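Local coordinates for prohead core protein protease (Enterobacteria phage T4, PDB 5JBL), which acts as a serine protease of the prohead inner core, switched on by self-cleavage after prohead assembly, and cuts many prohead proteins after the motif L/I-X-E, at residues 27-33 / 155-161; 99-105 / 184-189; 113-117 / 142-146. The protein carries 3 engineered substitutions. One frame throughout, in Å; residues are numbered along the deposited sequence.

Overall arrangement
All three contacts are mostly buried, but interactions 1 and 2 have their centres about 7 and 6 Å from the chain centre, and interaction 3 about 14 Å. Interactions 1 and 2 meet in one mixed sheet, where strands 157-168 and 181-189 are neighbours and a salt bridge joins R161 to D187; each holds one of the two active-site positions, both engineered to alanine here. Interaction 3 adjoins interaction 2 through the pairing of strands 99-101 and 115-125. The chemistry changes accordingly: antiparallel backbone bonds with polar side-chain links in interaction 1, a short parallel bridge and a buried carboxylate in interaction 2, and apolar helix-on-strand packing without cross-segment hydrogen bonds in interaction 3.

Interaction 1 of 3, residues 27-33 / 155-161. Engineered in segment 155-161: A159 (natural residue Ser).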
loop_
_atom_site.group_PDB
_atom_site.type_symbol
_atom_site.label_atom_id
_atom_site.label_comp_id
_atom_site.label_asym_id
_atom_site.label_seq_id
_atom_site.Cartn_x
_atom_site.Cartn_y
_atom_site.Cartn_z
ATOM N N ILE C 27 24.706 -2.553 11.801
ATOM C CA ILE C 27 23.448 -2.001 12.299
ATOM C C ILE C 27 23.453 -2.098 13.816
ATOM O O ILE C 27 23.686 -3.174 14.369
ATOM C CB ILE C 27 22.236 -2.755 11.721
ATOM C CG1 ILE C 27 22.237 -2.661 10.195
ATOM C CG2 ILE C 27 20.925 -2.202 12.311
ATOM C CD1 ILE C 27 20.984 -3.235 9.562
ATOM N N GLU C 28 23.169 -0.987 14.490
ATOM C CA GLU C 28 23.183 -0.971 15.946
ATOM C C GLU C 28 21.847 -0.471 16.457
ATOM O O GLU C 28 21.240 0.403 15.847
ATOM C CB GLU C 28 24.287 -0.068 16.486
ATOM C CG GLU C 28 25.611 -0.166 15.751
ATOM C CD GLU C 28 26.305 -1.512 15.913
ATOM O OE1 GLU C 28 25.940 -2.289 16.823
ATOM O OE2 GLU C 28 27.224 -1.796 15.116
ATOM N N THR C 29 21.387 -1.033 17.569
ATOM C CA THR C 29 20.276 -0.455 18.310
ATOM C C THR C 29 20.825 0.282 19.528
ATOM O O THR C 29 21.799 -0.154 20.151
ATOM C CB THR C 29 19.274 -1.532 18.730
ATOM O OG1 THR C 29 19.955 -2.537 19.496
ATOM C CG2 THR C 29 18.655 -2.163 17.509
ATOM N N TRP C 30 20.219 1.424 19.843
ATOM C CA TRP C 30 20.733 2.292 20.894
ATOM C C TRP C 30 19.691 2.653 21.951
ATOM O O TRP C 30 19.939 3.557 22.753
ATOM C CB TRP C 30 21.298 3.577 20.293
ATOM C CG TRP C 30 22.425 3.383 19.337
ATOM C CD1 TRP C 30 22.372 3.514 17.973
ATOM C CD2 TRP C 30 23.785 3.065 19.657
ATOM N NE1 TRP C 30 23.620 3.286 17.427
ATOM C CE2 TRP C 30 24.500 3.004 18.438
ATOM C CE3 TRP C 30 24.463 2.781 20.854
ATOM C CZ2 TRP C 30 25.860 2.704 18.382
ATOM C CZ3 TRP C 30 25.811 2.479 20.795
ATOM C CH2 TRP C 30 26.496 2.438 19.562
ATOM N N GLY C 31 18.535 2.005 21.967
ATOM C CA GLY C 31 17.557 2.252 23.011
ATOM C C GLY C 31 16.534 3.294 22.626
ATOM O O GLY C 31 16.379 3.674 21.464
ATOM N N GLN C 32 15.799 3.760 23.640
ATOM C CA GLN C 32 14.698 4.690 23.412
ATOM C C GLN C 32 15.150 6.091 23.765
ATOM O O GLN C 32 15.555 6.327 24.919
ATOM C CB GLN C 32 13.479 4.316 24.247
ATOM C CG GLN C 32 12.820 2.994 23.891
ATOM C CD GLN C 32 11.782 2.600 24.927
ATOM O OE1 GLN C 32 12.097 2.523 26.107
ATOM N NE2 GLN C 32 10.537 2.378 24.496
ATOM N N PRO C 33 15.137 7.028 22.827
ATOM C CA PRO C 33 15.477 8.409 23.178
ATOM C C PRO C 33 14.459 8.969 24.160
ATOM O O PRO C 33 13.255 8.718 24.050
ATOM C CB PRO C 33 15.435 9.143 21.833
ATOM C CG PRO C 33 15.466 8.107 20.796
ATOM C CD PRO C 33 15.008 6.810 21.380
ATOM N N ILE C 155 6.772 4.410 22.411
ATOM C CA ILE C 155 8.078 5.050 22.527
ATOM C C ILE C 155 9.064 4.243 21.685
ATOM O O ILE C 155 9.468 3.134 22.076
ATOM C CB ILE C 155 8.543 5.173 23.983
ATOM C CG1 ILE C 155 7.566 6.061 24.756
ATOM C CG2 ILE C 155 9.976 5.731 24.031
ATOM C CD1 ILE C 155 7.883 6.180 26.229
ATOM N N PRO C 156 9.486 4.753 20.547
ATOM C CA PRO C 156 10.355 3.974 19.665
ATOM C C PRO C 156 11.776 3.863 20.184
ATOM O O PRO C 156 12.275 4.734 20.903
ATOM C CB PRO C 156 10.320 4.763 18.352
ATOM C CG PRO C 156 9.961 6.164 18.763
ATOM C CD PRO C 156 9.072 6.035 19.952
ATOM N N GLY C 157 12.436 2.774 19.771
ATOM C CA GLY C 157 13.880 2.703 19.834
ATOM C C GLY C 157 14.474 3.306 18.579
ATOM O O GLY C 157 13.768 3.600 17.600
ATOM N N VAL C 158 15.787 3.526 18.604
ATOM C CA VAL C 158 16.466 4.011 17.411
ATOM C C VAL C 158 17.582 3.040 17.057
ATOM O O VAL C 158 18.136 2.339 17.909
ATOM C CB VAL C 158 17.009 5.454 17.544
ATOM C CG1 VAL C 158 15.857 6.431 17.682
ATOM C CG2 VAL C 158 18.014 5.572 18.721
ATOM N N ALA C 159 17.893 2.994 15.769
ATOM C CA ALA C 159 18.994 2.197 15.260
ATOM C C ALA C 159 19.796 3.047 14.298
ATOM O O ALA C 159 19.235 3.901 13.599
ATOM C CB ALA C 159 18.497 0.932 14.518
ATOM N N SER C 160 21.101 2.790 14.240
ATOM C CA SER C 160 21.964 3.426 13.254
ATOM C C SER C 160 22.446 2.371 12.270
ATOM O O SER C 160 22.435 1.175 12.569
ATOM C CB SER C 160 23.162 4.136 13.916
ATOM O OG SER C 160 23.972 3.222 14.658
ATOM N N ARG C 161 22.835 2.831 11.079
ATOM C CA ARG C 161 23.429 1.999 10.039
ATOM C C ARG C 161 24.778 2.568 9.613
ATOM O O ARG C 161 24.952 3.786 9.513
ATOM C CB ARG C 161 22.510 1.892 8.810
ATOM C CG ARG C 161 21.183 1.200 9.054
ATOM C CD ARG C 161 20.438 1.010 7.744
ATOM N NE ARG C 161 19.315 1.921 7.623
ATOM C CZ ARG C 161 18.722 2.240 6.482
ATOM N NH1 ARG C 161 19.163 1.741 5.333
ATOM N NH2 ARG C 161 17.687 3.070 6.496
HETATM O O HOH W 1 17.004 0.467 19.589
HETATM O O HOH W 2 11.894 7.797 21.634
#
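V158, S160 and Q32 give up the most surface in an antiparallel beta pairing of strand 27-29 with strand 157-161, continued by the loops beyond, which fits an N-terminus that blocks the catalytic centre. E28 and S160 form a hydrogen-bonded pair, with E28 N 3.0 Å from S160 O and S160 N donating back to E28 O at 2.9 Å; I27/R161 and T29/A159 are the non-hydrogen-bonded pairs beside it. The inferred autolysis bond, between E28 and T29, faces A159, an engineered residue at the position of the active-site serine: A159 CB is 3.1 Å from E28 O. The carboxylate of E28 leads away to Y76, R74, N70 and N72, consistent with recognition of glutamate before the cleaved bond.

S160 OG, placed between its backbone N and carbonyl carbon (chi1 60°), accepts from W30 NE1 at 2.8 Å. The oxygen lies in the indole plane, and the bond is nearly straight at 170°. E28 CB lies over one face of the ring, off-centre toward the rim.

V158 is tied to 27-33 through both its N and its O: the N donates to G31 O at 2.9 Å, and the O receives W30 N and a water that also takes the hydrogen of G31 N. V158 CG1 meets P33 CG of the pyrrolidine ring at 3.6 Å.

At the far end Q32 crosses I155 at about a right angle. Q32 NE2 donates to T95 O of a neighbouring subunit and, within the contact, to I155 O at 2.8 Å, arriving 36° above the carbonyl plane.

Interaction 2 of 3, residues 99-105 / 184-189. Engineered in segment 99-105: A104 (natural residue His).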
loop_
_atom_site.group_PDB
_atom_site.type_symbol
_atom_site.label_atom_id
_atom_site.label_comp_id
_atom_site.label_asym_id
_atom_site.label_seq_id
_atom_site.Cartn_x
_atom_site.Cartn_y
_atom_site.Cartn_z
ATOM N N LEU C 99 17.736 11.407 6.128
ATOM C CA LEU C 99 16.514 10.640 6.304
ATOM C C LEU C 99 16.772 9.342 7.064
ATOM O O LEU C 99 17.876 8.787 7.065
ATOM C CB LEU C 99 15.895 10.316 4.941
ATOM C CG LEU C 99 15.615 11.540 4.070
ATOM C CD1 LEU C 99 15.045 11.161 2.700
ATOM C CD2 LEU C 99 14.651 12.469 4.811
ATOM N N GLY C 100 15.713 8.846 7.715
ATOM C CA GLY C 100 15.740 7.521 8.290
ATOM C C GLY C 100 14.394 6.857 8.095
ATOM O O GLY C 100 13.419 7.512 7.757
ATOM N N GLU C 101 14.356 5.546 8.347
ATOM C CA GLU C 101 13.208 4.718 8.016
ATOM C C GLU C 101 12.564 4.172 9.283
ATOM O O GLU C 101 13.055 4.361 10.391
ATOM C CB GLU C 101 13.623 3.576 7.085
ATOM C CG GLU C 101 14.310 4.070 5.803
ATOM C CD GLU C 101 14.697 2.950 4.824
ATOM O OE1 GLU C 101 14.037 1.886 4.801
ATOM O OE2 GLU C 101 15.675 3.135 4.060
ATOM N N LEU C 102 11.446 3.489 9.099
ATOM C CA LEU C 102 10.797 2.731 10.160
ATOM C C LEU C 102 11.144 1.269 9.910
ATOM O O LEU C 102 10.824 0.744 8.841
ATOM C CB LEU C 102 9.284 2.963 10.146
ATOM C CG LEU C 102 8.400 2.186 11.135
ATOM C CD1 LEU C 102 8.870 2.431 12.556
ATOM C CD2 LEU C 102 6.953 2.639 10.984
ATOM N N ASN C 103 11.838 0.643 10.878
ATOM C CA ASN C 103 12.583 -0.618 10.748
ATOM C C ASN C 103 13.928 -0.366 10.085
ATOM O O ASN C 103 14.008 0.401 9.119
ATOM C CB ASN C 103 11.819 -1.674 9.936
ATOM C CG ASN C 103 10.562 -2.131 10.626
ATOM O OD1 ASN C 103 10.525 -2.236 11.850
ATOM N ND2 ASN C 103 9.515 -2.394 9.845
ATOM N N ALA C 104 14.985 -1.017 10.578
ATOM C CA ALA C 104 16.303 -0.862 9.980
ATOM C C ALA C 104 16.492 -1.971 8.951
ATOM O O ALA C 104 16.658 -3.136 9.332
ATOM C CB ALA C 104 17.393 -0.911 11.041
ATOM N N PRO C 105 16.486 -1.663 7.662
ATOM C CA PRO C 105 16.599 -2.703 6.639
ATOM C C PRO C 105 18.052 -3.089 6.419
ATOM O O PRO C 105 18.973 -2.346 6.802
ATOM C CB PRO C 105 16.008 -2.017 5.400
ATOM C CG PRO C 105 16.400 -0.577 5.579
ATOM C CD PRO C 105 16.319 -0.317 7.078
ATOM N N VAL C 184 23.331 6.049 7.994
ATOM C CA VAL C 184 22.004 6.474 8.429
ATOM C C VAL C 184 22.064 6.653 9.934
ATOM O O VAL C 184 22.321 5.686 10.662
ATOM C CB VAL C 184 20.905 5.457 8.062
ATOM C CG1 VAL C 184 19.552 5.949 8.579
ATOM C CG2 VAL C 184 20.865 5.228 6.555
ATOM N N GLY C 185 21.824 7.877 10.410
ATOM C CA GLY C 185 21.976 8.148 11.830
ATOM C C GLY C 185 20.891 7.514 12.686
ATOM O O GLY C 185 21.170 7.037 13.793
ATOM N N VAL C 186 19.643 7.513 12.202
ATOM C CA VAL C 186 18.501 7.008 12.969
ATOM C C VAL C 186 17.480 6.349 12.046
ATOM O O VAL C 186 16.982 6.978 11.112
ATOM C CB VAL C 186 17.786 8.116 13.773
ATOM C CG1 VAL C 186 16.444 7.562 14.323
ATOM C CG2 VAL C 186 18.662 8.593 14.901
ATOM N N ASP C 187 17.143 5.091 12.347
ATOM C CA ASP C 187 15.891 4.455 11.969
ATOM C C ASP C 187 15.066 4.243 13.236
ATOM O O ASP C 187 15.617 3.899 14.289
ATOM C CB ASP C 187 16.106 3.078 11.315
ATOM C CG ASP C 187 16.793 3.149 9.974
ATOM O OD1 ASP C 187 16.424 4.002 9.129
ATOM O OD2 ASP C 187 17.686 2.303 9.746
ATOM N N ALA C 188 13.744 4.392 13.143
ATOM C CA ALA C 188 12.901 4.031 14.277
ATOM C C ALA C 188 12.627 2.533 14.251
ATOM O O ALA C 188 12.261 1.971 13.211
ATOM C CB ALA C 188 11.594 4.829 14.260
ATOM N N VAL C 189 12.825 1.873 15.397
ATOM C CA VAL C 189 12.756 0.421 15.475
ATOM C C VAL C 189 12.027 0.002 16.739
ATOM O O VAL C 189 11.964 0.738 17.724
ATOM C CB VAL C 189 14.157 -0.237 15.419
ATOM C CG1 VAL C 189 14.810 0.068 14.102
ATOM C CG2 VAL C 189 15.055 0.257 16.583
HETATM O O HOH W 3 18.918 9.074 9.843
#
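D187 turns its CG opposite its own carbonyl carbon (chi1 -67°), and this carries the carboxylate over to E101 and A104; the side chain of E101, with the same kind of first torsion, runs alongside it pointing the same way. D187 OD1 takes the backbone hydrogen of E101 N at 2.7 Å in a bond of 161°, met on the anti side and 15° out of the carboxylate plane. A side-chain oxygen thus stands in for a backbone acceptor just before the strands pair. D187 OD2 lies 3.5 Å from A104 CB, where an engineered alanine occupies the position of the active-site histidine, and it also forms a salt bridge with R161. The same arginine reaches E101 OE2, which is further bound by D111 N and R107.

Further along, the backbones run parallel and are joined through L102 and A188. A188 N donates to E101 O at 2.8 Å and A188 O accepts from N103 N at 2.7 Å, so A188 grips the residues flanking L102. L102 CD1 packs 4.0 Å from A188 CB. Two residues before L102, G100, lacking a side chain, lets its CA come within 3.1 Å of V186 O in a CA-H...O contact. V189 CG1 rests 3.7 Å from A104 N, and V189 also touches A159, the altered serine position. This short parallel bridge therefore places the histidine position beside a strand that pairs with the one carrying the serine position, the heart of a serine protease active site.

Interaction 3 of 3, residues 113-117 / 142-146; sequences MQAAI and PGDKL
A116 and I117, the paired residues of a classic beta bulge facing G100, take the first turn of helix 142-151 against them. The evidence is a close approach of backbones, A116 CA lying 3.9 Å from G143 CA. P142 buries the most surface: its CB and CG both lie near Q114 O, the CB at 3.6 Å, and its carbonyl oxygen sits 3.6 Å from A116 CB. That oxygen is already engaged within the helix, accepting L146 N.

One turn on, L146 has its CG anti to the backbone N (chi1 173°), which, with chi2 58°, brings CD2 onto A116 and I117. L146 CD2 lies 3.9 Å from A116 CB and a tight 3.4 Å from I117 CG2. No hydrogen bond crosses between the two segments, so the join is van der Waals contact, carbon on carbon at L146 and carbon on carbonyl oxygen at P142. V186 and A133 adjoin I117, while A188 and V135 adjoin L146.

K145 of this turn leaves the contact and forms a salt bridge with D139 of a second subunit. Helix-on-strand packing at a beta bulge joins the strand to the helix of the homomultimerization region of the pentamer.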
loop_
_atom_site.group_PDB
_atom_site.type_symbol
_atom_site.label_atom_id
_atom_site.label_comp_id
_atom_site.label_asym_id
_atom_site.label_seq_id
_atom_site.Cartn_x
_atom_site.Cartn_y
_atom_site.Cartn_z
ATOM N N MET C 113 11.391 6.693 -0.416
ATOM C CA MET C 113 10.002 6.239 -0.391
ATOM C C MET C 113 9.631 5.609 0.944
ATOM O O MET C 113 8.441 5.513 1.266
ATOM C CB MET C 113 9.757 5.241 -1.526
ATOM C CG MET C 113 8.931 5.770 -2.706
ATOM S SD MET C 113 7.212 6.201 -2.347
ATOM C CE MET C 113 6.643 4.652 -1.672
ATOM N N GLN C 114 10.611 5.158 1.722
ATOM C CA GLN C 114 10.360 4.514 3.004
ATOM C C GLN C 114 10.767 5.378 4.187
ATOM O O GLN C 114 10.674 4.935 5.344
ATOM C CB GLN C 114 11.074 3.165 3.040
ATOM C CG GLN C 114 10.518 2.180 1.991
ATOM C CD GLN C 114 11.080 0.770 2.133
ATOM O OE1 GLN C 114 10.817 0.086 3.122
ATOM N NE2 GLN C 114 11.865 0.336 1.148
ATOM N N ALA C 115 11.148 6.618 3.929
ATOM C CA ALA C 115 11.616 7.508 4.979
ATOM C C ALA C 115 10.489 7.842 5.952
ATOM O O ALA C 115 9.338 8.074 5.553
ATOM C CB ALA C 115 12.189 8.787 4.358
ATOM N N ALA C 116 10.823 7.829 7.247
ATOM C CA ALA C 116 9.885 8.203 8.284
ATOM C C ALA C 116 10.338 9.380 9.134
ATOM O O ALA C 116 9.486 10.010 9.777
ATOM C CB ALA C 116 9.580 6.987 9.193
ATOM N N ILE C 117 11.640 9.697 9.167
ATOM C CA ILE C 117 12.165 10.789 9.975
ATOM C C ILE C 117 13.251 11.502 9.194
ATOM O O ILE C 117 13.827 10.962 8.248
ATOM C CB ILE C 117 12.757 10.319 11.330
ATOM C CG1 ILE C 117 13.908 9.339 11.116
ATOM C CG2 ILE C 117 11.720 9.669 12.174
ATOM C CD1 ILE C 117 15.286 10.004 11.237
ATOM N N PRO C 142 5.223 5.613 5.759
ATOM C CA PRO C 142 5.904 5.314 7.027
ATOM C C PRO C 142 5.976 6.479 7.986
ATOM O O PRO C 142 6.009 6.257 9.201
ATOM C CB PRO C 142 7.311 4.889 6.575
ATOM C CG PRO C 142 7.092 4.374 5.164
ATOM C CD PRO C 142 6.043 5.272 4.583
ATOM N N GLY C 143 6.050 7.717 7.502
ATOM C CA GLY C 143 6.071 8.824 8.445
ATOM C C GLY C 143 4.777 8.923 9.239
ATOM O O GLY C 143 4.783 9.066 10.468
ATOM N N ASP C 144 3.642 8.877 8.535
ATOM C CA ASP C 144 2.345 8.894 9.208
ATOM C C ASP C 144 2.161 7.678 10.092
ATOM O O ASP C 144 1.506 7.772 11.133
ATOM C CB ASP C 144 1.208 8.954 8.181
ATOM C CG ASP C 144 0.918 10.362 7.709
ATOM O OD1 ASP C 144 1.288 11.333 8.431
ATOM O OD2 ASP C 144 0.287 10.499 6.628
ATOM N N LYS C 145 2.712 6.528 9.691
ATOM C CA LYS C 145 2.619 5.341 10.535
ATOM C C LYS C 145 3.387 5.551 11.829
ATOM O O LYS C 145 2.886 5.242 12.919
ATOM C CB LYS C 145 3.153 4.114 9.786
ATOM C CG LYS C 145 3.105 2.796 10.570
ATOM C CD LYS C 145 1.690 2.337 10.762
ATOM C CE LYS C 145 1.589 1.059 11.560
ATOM N NZ LYS C 145 0.560 1.284 12.609
ATOM N N LEU C 146 4.626 6.043 11.725
ATOM C CA LEU C 146 5.406 6.346 12.922
ATOM C C LEU C 146 4.685 7.366 13.800
ATOM O O LEU C 146 4.555 7.175 15.016
ATOM C CB LEU C 146 6.787 6.854 12.519
ATOM C CG LEU C 146 7.699 7.380 13.630
ATOM C CD1 LEU C 146 7.958 6.319 14.706
ATOM C CD2 LEU C 146 8.994 7.805 12.976
#